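Long-range contacts in arylmalonate decarboxylase (Bordetella bronchiseptica, PDB 3IXL), which catalyses the decarboxylation of 2-aryl-2-methylmalonates to 2-arylpropionates, releasing carbon dioxide: residues Leu112-Gly116 and Arg235-Glu239; Asp182-Ser188 and Val206-Ser211. The protein carries 2 engineered substitutions. All coordinates share one frame; numbering follows the deposited sequence.

Contact 1: residues Leu112-Gly116 and Arg235-Glu239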
ATOM      1  N   LEU A 112       7.105   7.387   1.804  1.00  6.58           N
ATOM      2  CA  LEU A 112       7.986   8.158   0.929  1.00  6.99           C
ATOM      3  C   LEU A 112       8.549   9.378   1.646  1.00  7.72           C
ATOM      4  O   LEU A 112       9.752   9.648   1.574  1.00  7.59           O
ATOM      5  CB  LEU A 112       7.263   8.567  -0.361  1.00  7.29           C
ATOM      6  CG  LEU A 112       6.955   7.396  -1.307  1.00  7.77           C
ATOM      7  CD1 LEU A 112       5.906   7.793  -2.341  1.00  9.01           C
ATOM      8  CD2 LEU A 112       8.226   6.888  -1.998  1.00  8.49           C
ATOM      9  N   ARG A 113       7.693  10.097   2.360  1.00  8.07           N
ATOM     10  CA  ARG A 113       8.150  11.260   3.127  1.00  9.00           C
ATOM     11  C   ARG A 113       9.118  10.878   4.246  1.00  9.05           C
ATOM     12  O   ARG A 113      10.140  11.540   4.441  1.00  8.98           O
ATOM     13  CB  ARG A 113       6.966  12.054   3.656  1.00  9.76           C
ATOM     14  CG  ARG A 113       6.253  12.802   2.530  1.00 12.76           C
ATOM     15  CD  ARG A 113       4.887  13.282   2.947  1.00 16.49           C
ATOM     16  NE  ARG A 113       4.141  13.828   1.816  1.00 19.50           N
ATOM     17  CZ  ARG A 113       2.817  13.962   1.787  1.00 21.14           C
ATOM     18  NH1 ARG A 113       2.086  13.575   2.827  1.00 22.28           N
ATOM     19  NH2 ARG A 113       2.223  14.470   0.713  1.00 22.35           N
ATOM     20  N   ALA A 114       8.819   9.794   4.948  1.00  8.50           N
ATOM     21  CA  ALA A 114       9.699   9.295   6.009  1.00  9.12           C
ATOM     22  C   ALA A 114      11.112   9.008   5.498  1.00  9.51           C
ATOM     23  O   ALA A 114      12.090   9.122   6.245  1.00  9.93           O
ATOM     24  CB  ALA A 114       9.107   8.027   6.634  1.00  9.34           C
ATOM     25  N   LEU A 115      11.210   8.601   4.235  1.00  9.25           N
ATOM     26  CA  LEU A 115      12.491   8.230   3.638  1.00 10.10           C
ATOM     27  C   LEU A 115      13.101   9.356   2.801  1.00 10.72           C
ATOM     28  O   LEU A 115      14.116   9.144   2.129  1.00 12.40           O
ATOM     29  CB  LEU A 115      12.351   6.943   2.816  1.00 10.07           C
ATOM     30  CG  LEU A 115      12.088   5.710   3.679  1.00 10.04           C
ATOM     31  CD1 LEU A 115      11.474   4.591   2.871  1.00 11.68           C
ATOM     32  CD2 LEU A 115      13.391   5.253   4.354  1.00 11.97           C
ATOM     33  N   GLY A 116      12.487  10.538   2.847  1.00 11.36           N
ATOM     34  CA  GLY A 116      13.006  11.714   2.141  1.00 12.08           C
ATOM     35  C   GLY A 116      12.939  11.608   0.629  1.00 12.70           C
ATOM     36  O   GLY A 116      13.781  12.162  -0.079  1.00 13.74           O
ATOM     37  N   ARG A 235      14.528  -0.114   4.564  1.00  8.95           N
ATOM     38  CA  ARG A 235      14.781   1.088   5.345  1.00  8.72           C
ATOM     39  C   ARG A 235      13.540   1.684   6.012  1.00  8.48           C
ATOM     40  O   ARG A 235      13.636   2.279   7.085  1.00  8.66           O
ATOM     41  CB  ARG A 235      15.481   2.123   4.471  1.00  9.15           C
ATOM     42  CG  ARG A 235      16.946   1.744   4.206  1.00 11.13           C
ATOM     43  CD  ARG A 235      17.603   2.580   3.141  1.00 13.86           C
ATOM     44  NE  ARG A 235      17.531   4.007   3.423  1.00 16.06           N
ATOM     45  CZ  ARG A 235      17.952   4.942   2.581  1.00 18.86           C
ATOM     46  NH1 ARG A 235      18.495   4.593   1.419  1.00 19.28           N
ATOM     47  NH2 ARG A 235      17.839   6.222   2.900  1.00 20.39           N
ATOM     48  N   LEU A 236      12.373   1.532   5.388  1.00  8.33           N
ATOM     49  CA  LEU A 236      11.152   2.062   5.992  1.00  7.93           C
ATOM     50  C   LEU A 236      11.009   1.540   7.422  1.00  8.23           C
ATOM     51  O   LEU A 236      10.710   2.296   8.362  1.00  8.85           O
ATOM     52  CB  LEU A 236       9.917   1.677   5.169  1.00  7.82           C
ATOM     53  CG  LEU A 236       8.608   2.240   5.731  1.00  7.84           C
ATOM     54  CD1 LEU A 236       8.575   3.759   5.741  1.00  9.23           C
ATOM     55  CD2 LEU A 236       7.412   1.689   4.953  1.00  8.61           C
ATOM     56  N   PHE A 237      11.243   0.244   7.582  1.00  8.15           N
ATOM     57  CA  PHE A 237      11.095  -0.399   8.873  1.00  9.00           C
ATOM     58  C   PHE A 237      12.316  -0.232   9.746  1.00  9.96           C
ATOM     59  O   PHE A 237      12.193   0.047  10.945  1.00 11.12           O
ATOM     60  CB  PHE A 237      10.809  -1.887   8.688  1.00  8.66           C
ATOM     61  CG  PHE A 237       9.537  -2.151   7.963  1.00  8.36           C
ATOM     62  CD1 PHE A 237       9.533  -2.393   6.595  1.00  9.00           C
ATOM     63  CD2 PHE A 237       8.325  -2.102   8.637  1.00  8.31           C
ATOM     64  CE1 PHE A 237       8.332  -2.614   5.915  1.00  8.62           C
ATOM     65  CE2 PHE A 237       7.120  -2.322   7.966  1.00  7.97           C
ATOM     66  CZ  PHE A 237       7.120  -2.574   6.612  1.00  8.38           C
ATOM     67  N   ASP A 238      13.490  -0.417   9.156  1.00 10.35           N
ATOM     68  CA  ASP A 238      14.693  -0.520   9.966  1.00 11.12           C
ATOM     69  C   ASP A 238      15.225   0.824  10.441  1.00 11.49           C
ATOM     70  O   ASP A 238      16.016   0.875  11.390  1.00 12.10           O
ATOM     71  CB  ASP A 238      15.748  -1.373   9.263  1.00 11.24           C
ATOM     72  CG  ASP A 238      15.342  -2.843   9.186  1.00 12.94           C
ATOM     73  OD1 ASP A 238      14.310  -3.232   9.802  1.00 13.44           O
ATOM     74  OD2 ASP A 238      16.042  -3.611   8.489  1.00 14.55           O
ATOM     75  N   GLU A 239      14.766   1.910   9.827  1.00 12.28           N
ATOM     76  CA  GLU A 239      15.215   3.240  10.249  1.00 13.49           C
ATOM     77  C   GLU A 239      14.385   3.824  11.396  1.00 14.55           C
ATOM     78  O   GLU A 239      13.909   4.961  11.344  1.00 14.07           O
ATOM     79  CB  GLU A 239      15.351   4.175   9.052  1.00 13.46           C
ATOM     80  CG  GLU A 239      16.498   3.747   8.153  1.00 14.43           C
ATOM     81  CD  GLU A 239      16.764   4.691   7.000  1.00 16.65           C
ATOM     82  OE1 GLU A 239      16.052   5.704   6.841  1.00 18.53           O
ATOM     83  OE2 GLU A 239      17.708   4.413   6.233  1.00 20.05           O
TER
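Leu115 reaches across to the helix 235-238 with both of its methyl groups, and each finds a different surface. CD1 lies 4.0 Å from Leu236 CB, the two leucine side chains meeting at about a right angle. CD2 lies between the aliphatic start of Arg235 and the Glu239 carboxylate just past the helix end, 3.8 Å from Arg235 CB and 3.7 Å from Glu239 OE1. Beside this, Ala114 CB makes a looser contact with Leu236 CD1 at 4.4 Å. Leu236 holds its CG anti to the backbone N (chi1 -178°), and its CD1 comes next to Ala114. Leu115 is the first residue beyond helix 104-114, whose end is a Schellman motif: the N-H of Gly116, the C-prime residue with positive phi, bonds to Arg113 O, and that of Val117 returns to Leu112 O. The turn leaves Leu115 beside helix 235-238. Within 235-239 a salt bridge, Arg235 NE to Glu239 OE2 at 2.8 Å, ties together residues one helical turn apart; the donor stands 43° out of the carboxylate plane, and the N-H...O angle is a bent 138°. Farther out, Ala214 and Trp217 of helix 211-222 pack against Leu236.

Contact 2: residues Asp182-Ser188 and Val206-Ser211. Engineered in segment 182-188: Ser188 (natural residue Cys). With PAC (2-phenylacetic acid), chain C.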
ATOM      1  N   ASP A 182      15.096   9.844  -6.094  1.00 11.73           N
ATOM      2  CA  ASP A 182      15.394   9.697  -4.663  1.00 11.45           C
ATOM      3  C   ASP A 182      15.058   8.306  -4.142  1.00 10.79           C
ATOM      4  O   ASP A 182      15.606   7.871  -3.137  1.00 11.44           O
ATOM      5  CB  ASP A 182      14.599  10.705  -3.823  1.00 11.87           C
ATOM      6  CG  ASP A 182      14.906  12.144  -4.156  1.00 12.85           C
ATOM      7  OD1 ASP A 182      16.079  12.457  -4.464  1.00 15.57           O
ATOM      8  OD2 ASP A 182      13.972  12.972  -4.075  1.00 13.17           O
ATOM      9  N   GLY A 183      14.131   7.629  -4.811  1.00  9.66           N
ATOM     10  CA  GLY A 183      13.649   6.340  -4.335  1.00  8.61           C
ATOM     11  C   GLY A 183      12.642   5.762  -5.296  1.00  7.98           C
ATOM     12  O   GLY A 183      12.388   6.318  -6.361  1.00  8.31           O
ATOM     13  N   ILE A 184      12.078   4.633  -4.895  1.00  7.27           N
ATOM     14  CA  ILE A 184      11.196   3.858  -5.756  1.00  7.51           C
ATOM     15  C   ILE A 184       9.907   3.542  -5.008  1.00  7.18           C
ATOM     16  O   ILE A 184       9.942   3.144  -3.835  1.00  7.54           O
ATOM     17  CB  ILE A 184      11.882   2.532  -6.196  1.00  7.38           C
ATOM     18  CG1 ILE A 184      13.187   2.833  -6.959  1.00  8.30           C
ATOM     19  CG2 ILE A 184      10.940   1.671  -7.051  1.00  8.94           C
ATOM     20  CD1 ILE A 184      14.164   1.669  -7.013  1.00 10.15           C
ATOM     21  N   LEU A 185       8.780   3.730  -5.691  1.00  6.74           N
ATOM     22  CA  LEU A 185       7.503   3.230  -5.199  1.00  6.59           C
ATOM     23  C   LEU A 185       7.163   1.955  -5.958  1.00  6.34           C
ATOM     24  O   LEU A 185       7.017   1.971  -7.177  1.00  6.68           O
ATOM     25  CB  LEU A 185       6.388   4.267  -5.375  1.00  6.86           C
ATOM     26  CG  LEU A 185       4.971   3.788  -5.040  1.00  7.10           C
ATOM     27  CD1 LEU A 185       4.858   3.391  -3.571  1.00  8.00           C
ATOM     28  CD2 LEU A 185       3.960   4.884  -5.380  1.00  7.53           C
ATOM     29  N   LEU A 186       7.069   0.851  -5.226  1.00  6.32           N
ATOM     30  CA  LEU A 186       6.635  -0.426  -5.765  1.00  6.94           C
ATOM     31  C   LEU A 186       5.160  -0.570  -5.393  1.00  7.03           C
ATOM     32  O   LEU A 186       4.804  -0.844  -4.239  1.00  6.39           O
ATOM     33  CB  LEU A 186       7.499  -1.554  -5.196  1.00  7.12           C
ATOM     34  CG  LEU A 186       7.209  -3.012  -5.566  1.00  7.83           C
ATOM     35  CD1 LEU A 186       7.125  -3.236  -7.083  1.00  9.44           C
ATOM     36  CD2 LEU A 186       8.320  -3.867  -4.964  1.00  7.60           C
ATOM     37  N   SER A 187       4.296  -0.338  -6.377  1.00  7.29           N
ATOM     38  CA  SER A 187       2.877  -0.158  -6.097  1.00  8.03           C
ATOM     39  C   SER A 187       2.026  -1.353  -6.487  1.00  8.77           C
ATOM     40  O   SER A 187       2.099  -1.863  -7.610  1.00  9.20           O
ATOM     41  CB  SER A 187       2.341   1.125  -6.745  1.00  8.54           C
ATOM     42  OG  SER A 187       1.082   1.478  -6.179  1.00  8.76           O
ATOM     43  N   SER A 188       1.228  -1.757  -5.499  1.00  8.79           N
ATOM     44  CA  SER A 188       0.156  -2.764  -5.511  1.00  8.81           C
ATOM     45  C   SER A 188       0.319  -3.649  -4.309  1.00  8.63           C
ATOM     46  O   SER A 188       1.331  -4.343  -4.160  1.00  8.78           O
ATOM     47  CB  SER A 188       0.065  -3.632  -6.757  1.00  9.76           C
ATOM     48  OG  SER A 188      -1.057  -4.495  -6.600  1.00 12.71           O
ATOM     49  N   VAL A 206      19.127   3.286  -2.921  1.00 11.95           N
ATOM     50  CA  VAL A 206      17.991   4.176  -2.684  1.00 11.89           C
ATOM     51  C   VAL A 206      16.885   3.375  -1.999  1.00 11.17           C
ATOM     52  O   VAL A 206      16.839   2.148  -2.128  1.00 11.52           O
ATOM     53  CB  VAL A 206      17.458   4.838  -3.990  1.00 11.64           C
ATOM     54  CG1 VAL A 206      18.559   5.663  -4.687  1.00 12.04           C
ATOM     55  CG2 VAL A 206      16.885   3.796  -4.950  1.00 12.07           C
ATOM     56  N   PRO A 207      16.021   4.060  -1.230  1.00 11.09           N
ATOM     57  CA  PRO A 207      14.946   3.348  -0.540  1.00 10.79           C
ATOM     58  C   PRO A 207      13.794   2.949  -1.464  1.00 10.27           C
ATOM     59  O   PRO A 207      13.548   3.607  -2.480  1.00 10.34           O
ATOM     60  CB  PRO A 207      14.469   4.362   0.506  1.00 11.32           C
ATOM     61  CG  PRO A 207      14.774   5.683  -0.094  1.00 11.77           C
ATOM     62  CD  PRO A 207      16.012   5.504  -0.934  1.00 10.97           C
ATOM     63  N   VAL A 208      13.113   1.874  -1.084  1.00  9.66           N
ATOM     64  CA  VAL A 208      11.897   1.407  -1.747  1.00  9.49           C
ATOM     65  C   VAL A 208      10.732   1.462  -0.770  1.00  8.36           C
ATOM     66  O   VAL A 208      10.831   0.968   0.363  1.00  9.28           O
ATOM     67  CB  VAL A 208      12.031  -0.056  -2.234  1.00 10.00           C
ATOM     68  CG1 VAL A 208      10.733  -0.541  -2.884  1.00 11.40           C
ATOM     69  CG2 VAL A 208      13.187  -0.181  -3.203  1.00 10.64           C
ATOM     70  N   VAL A 209       9.628   2.044  -1.218  1.00  6.94           N
ATOM     71  CA  VAL A 209       8.372   1.981  -0.472  1.00  6.80           C
ATOM     72  C   VAL A 209       7.445   1.073  -1.260  1.00  6.38           C
ATOM     73  O   VAL A 209       7.186   1.328  -2.435  1.00  6.60           O
ATOM     74  CB  VAL A 209       7.748   3.379  -0.260  1.00  6.48           C
ATOM     75  CG1 VAL A 209       6.363   3.272   0.394  1.00  7.70           C
ATOM     76  CG2 VAL A 209       8.653   4.231   0.626  1.00  7.28           C
ATOM     77  N   SER A 210       6.969   0.013  -0.618  1.00  5.85           N
ATOM     78  CA  SER A 210       6.131  -0.984  -1.273  1.00  6.01           C
ATOM     79  C   SER A 210       4.745  -0.944  -0.640  1.00  5.80           C
ATOM     80  O   SER A 210       4.633  -0.862   0.585  1.00  5.60           O
ATOM     81  CB  SER A 210       6.762  -2.369  -1.125  1.00  6.30           C
ATOM     82  OG  SER A 210       5.954  -3.355  -1.732  1.00  7.77           O
ATOM     83  N   SER A 211       3.705  -1.026  -1.468  1.00  5.44           N
ATOM     84  CA  SER A 211       2.311  -0.877  -1.000  1.00  5.81           C
ATOM     85  C   SER A 211       1.932  -1.700   0.243  1.00  5.42           C
ATOM     86  O   SER A 211       1.492  -1.136   1.247  1.00  5.52           O
ATOM     87  CB  SER A 211       1.329  -1.225  -2.126  1.00  6.65           C
ATOM     88  OG  SER A 211       1.306  -0.234  -3.119  1.00  7.08           O
TER
HETATM   89  C1  PAC C5000      -3.556  -1.984  -5.086  1.00  7.51           C
HETATM   90  C2  PAC C5000      -4.354  -3.193  -5.535  1.00 10.86           C
HETATM   91  C1' PAC C5000      -4.435  -4.436  -4.671  1.00 10.30           C
HETATM   92  C2' PAC C5000      -4.636  -5.639  -5.354  1.00 11.27           C
HETATM   93  C3' PAC C5000      -4.737  -6.846  -4.663  1.00 11.25           C
HETATM   94  C4' PAC C5000      -4.645  -6.851  -3.275  1.00 10.46           C
HETATM   95  C5' PAC C5000      -4.440  -5.652  -2.582  1.00 11.27           C
HETATM   96  C6' PAC C5000      -4.344  -4.439  -3.271  1.00  9.88           C
HETATM   97  O1  PAC C5000      -2.887  -1.960  -4.015  1.00  6.87           O
HETATM   98  O2  PAC C5000      -3.603  -0.993  -5.870  1.00  8.56           O
HETATM   99  O   HOH W   1       3.221  -4.316  -2.034  1.00  9.17           O
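Two neighbouring parallel strands, 183-187 and 208-210, meet here in a buried beta-alpha-beta unit whose crossover is helix 196-204; they lie at one edge of a four-stranded parallel sheet, 208-210 being outermost. Their short axes run 4.7 Å apart at 17°. Bonds alternate between the strands: Ile184 N gives to Pro207 O, Val209 N to Ile184 O (2.9 Å), Leu186 N to Val209 O (2.8 Å) and Ser211 N to Leu186 O. The second is the straightest, 167° at the hydrogen. Ile184, Leu186, Val208 and Ser210 share the face covered by the crossover helix, where Leu186 CB rests 4.1 Å from Val208 CG1. Leu185 and Val209 occupy the other face, against Val108 of helix 104-114; with CG anti to its backbone N (chi1 173°), Leu185 brings CD1 to 3.3 Å from Val209 O. At the C-terminal end, polar groups take over. Ser211 OG, placed beside its own backbone N, accepts the N-H of Ser188, with 2.8 Å from Ser188 N to Ser211 OG, and also bonds to Thr75 of the ligand pocket. A water donates to Ser188 O and bridges to Ser210 OG, which also bonds to Thr193. Ser188 is an engineered residue where the natural sequence has Cys; its OG lies 3.7 Å from C2 of the phenylacetic acid, a van der Waals approach, and is hydrogen-bonded to the N-H of Gly190. The bonds from Ser211 and the water probably hold in place the backbone of Ser188, which lines the phenylacetic acid pocket.

The centres of contacts 1 and 2 lie about 10 Å apart, on the same side of the chain's centre, and contact 2 is nested along the chain within the loop that contact 1 closes: 112-116, 182-188, 206-211, then 235-239. They join where Leu115 CD1 packs on Val209 CG2 at 3.6 Å and Arg235 NH1 approaches Pro207 CD at 3.5 Å. Glu201 of the crossover helix bonds to both, OE1 to Arg235 N and OE2 to Val208 N. Thus the end of helix 104-114 packs on Val209 of strand 208-210, and Arg235 of the C-terminal helix 235-238 reaches Pro207 just before that strand, in a segment whose other end reaches the ligand pocket.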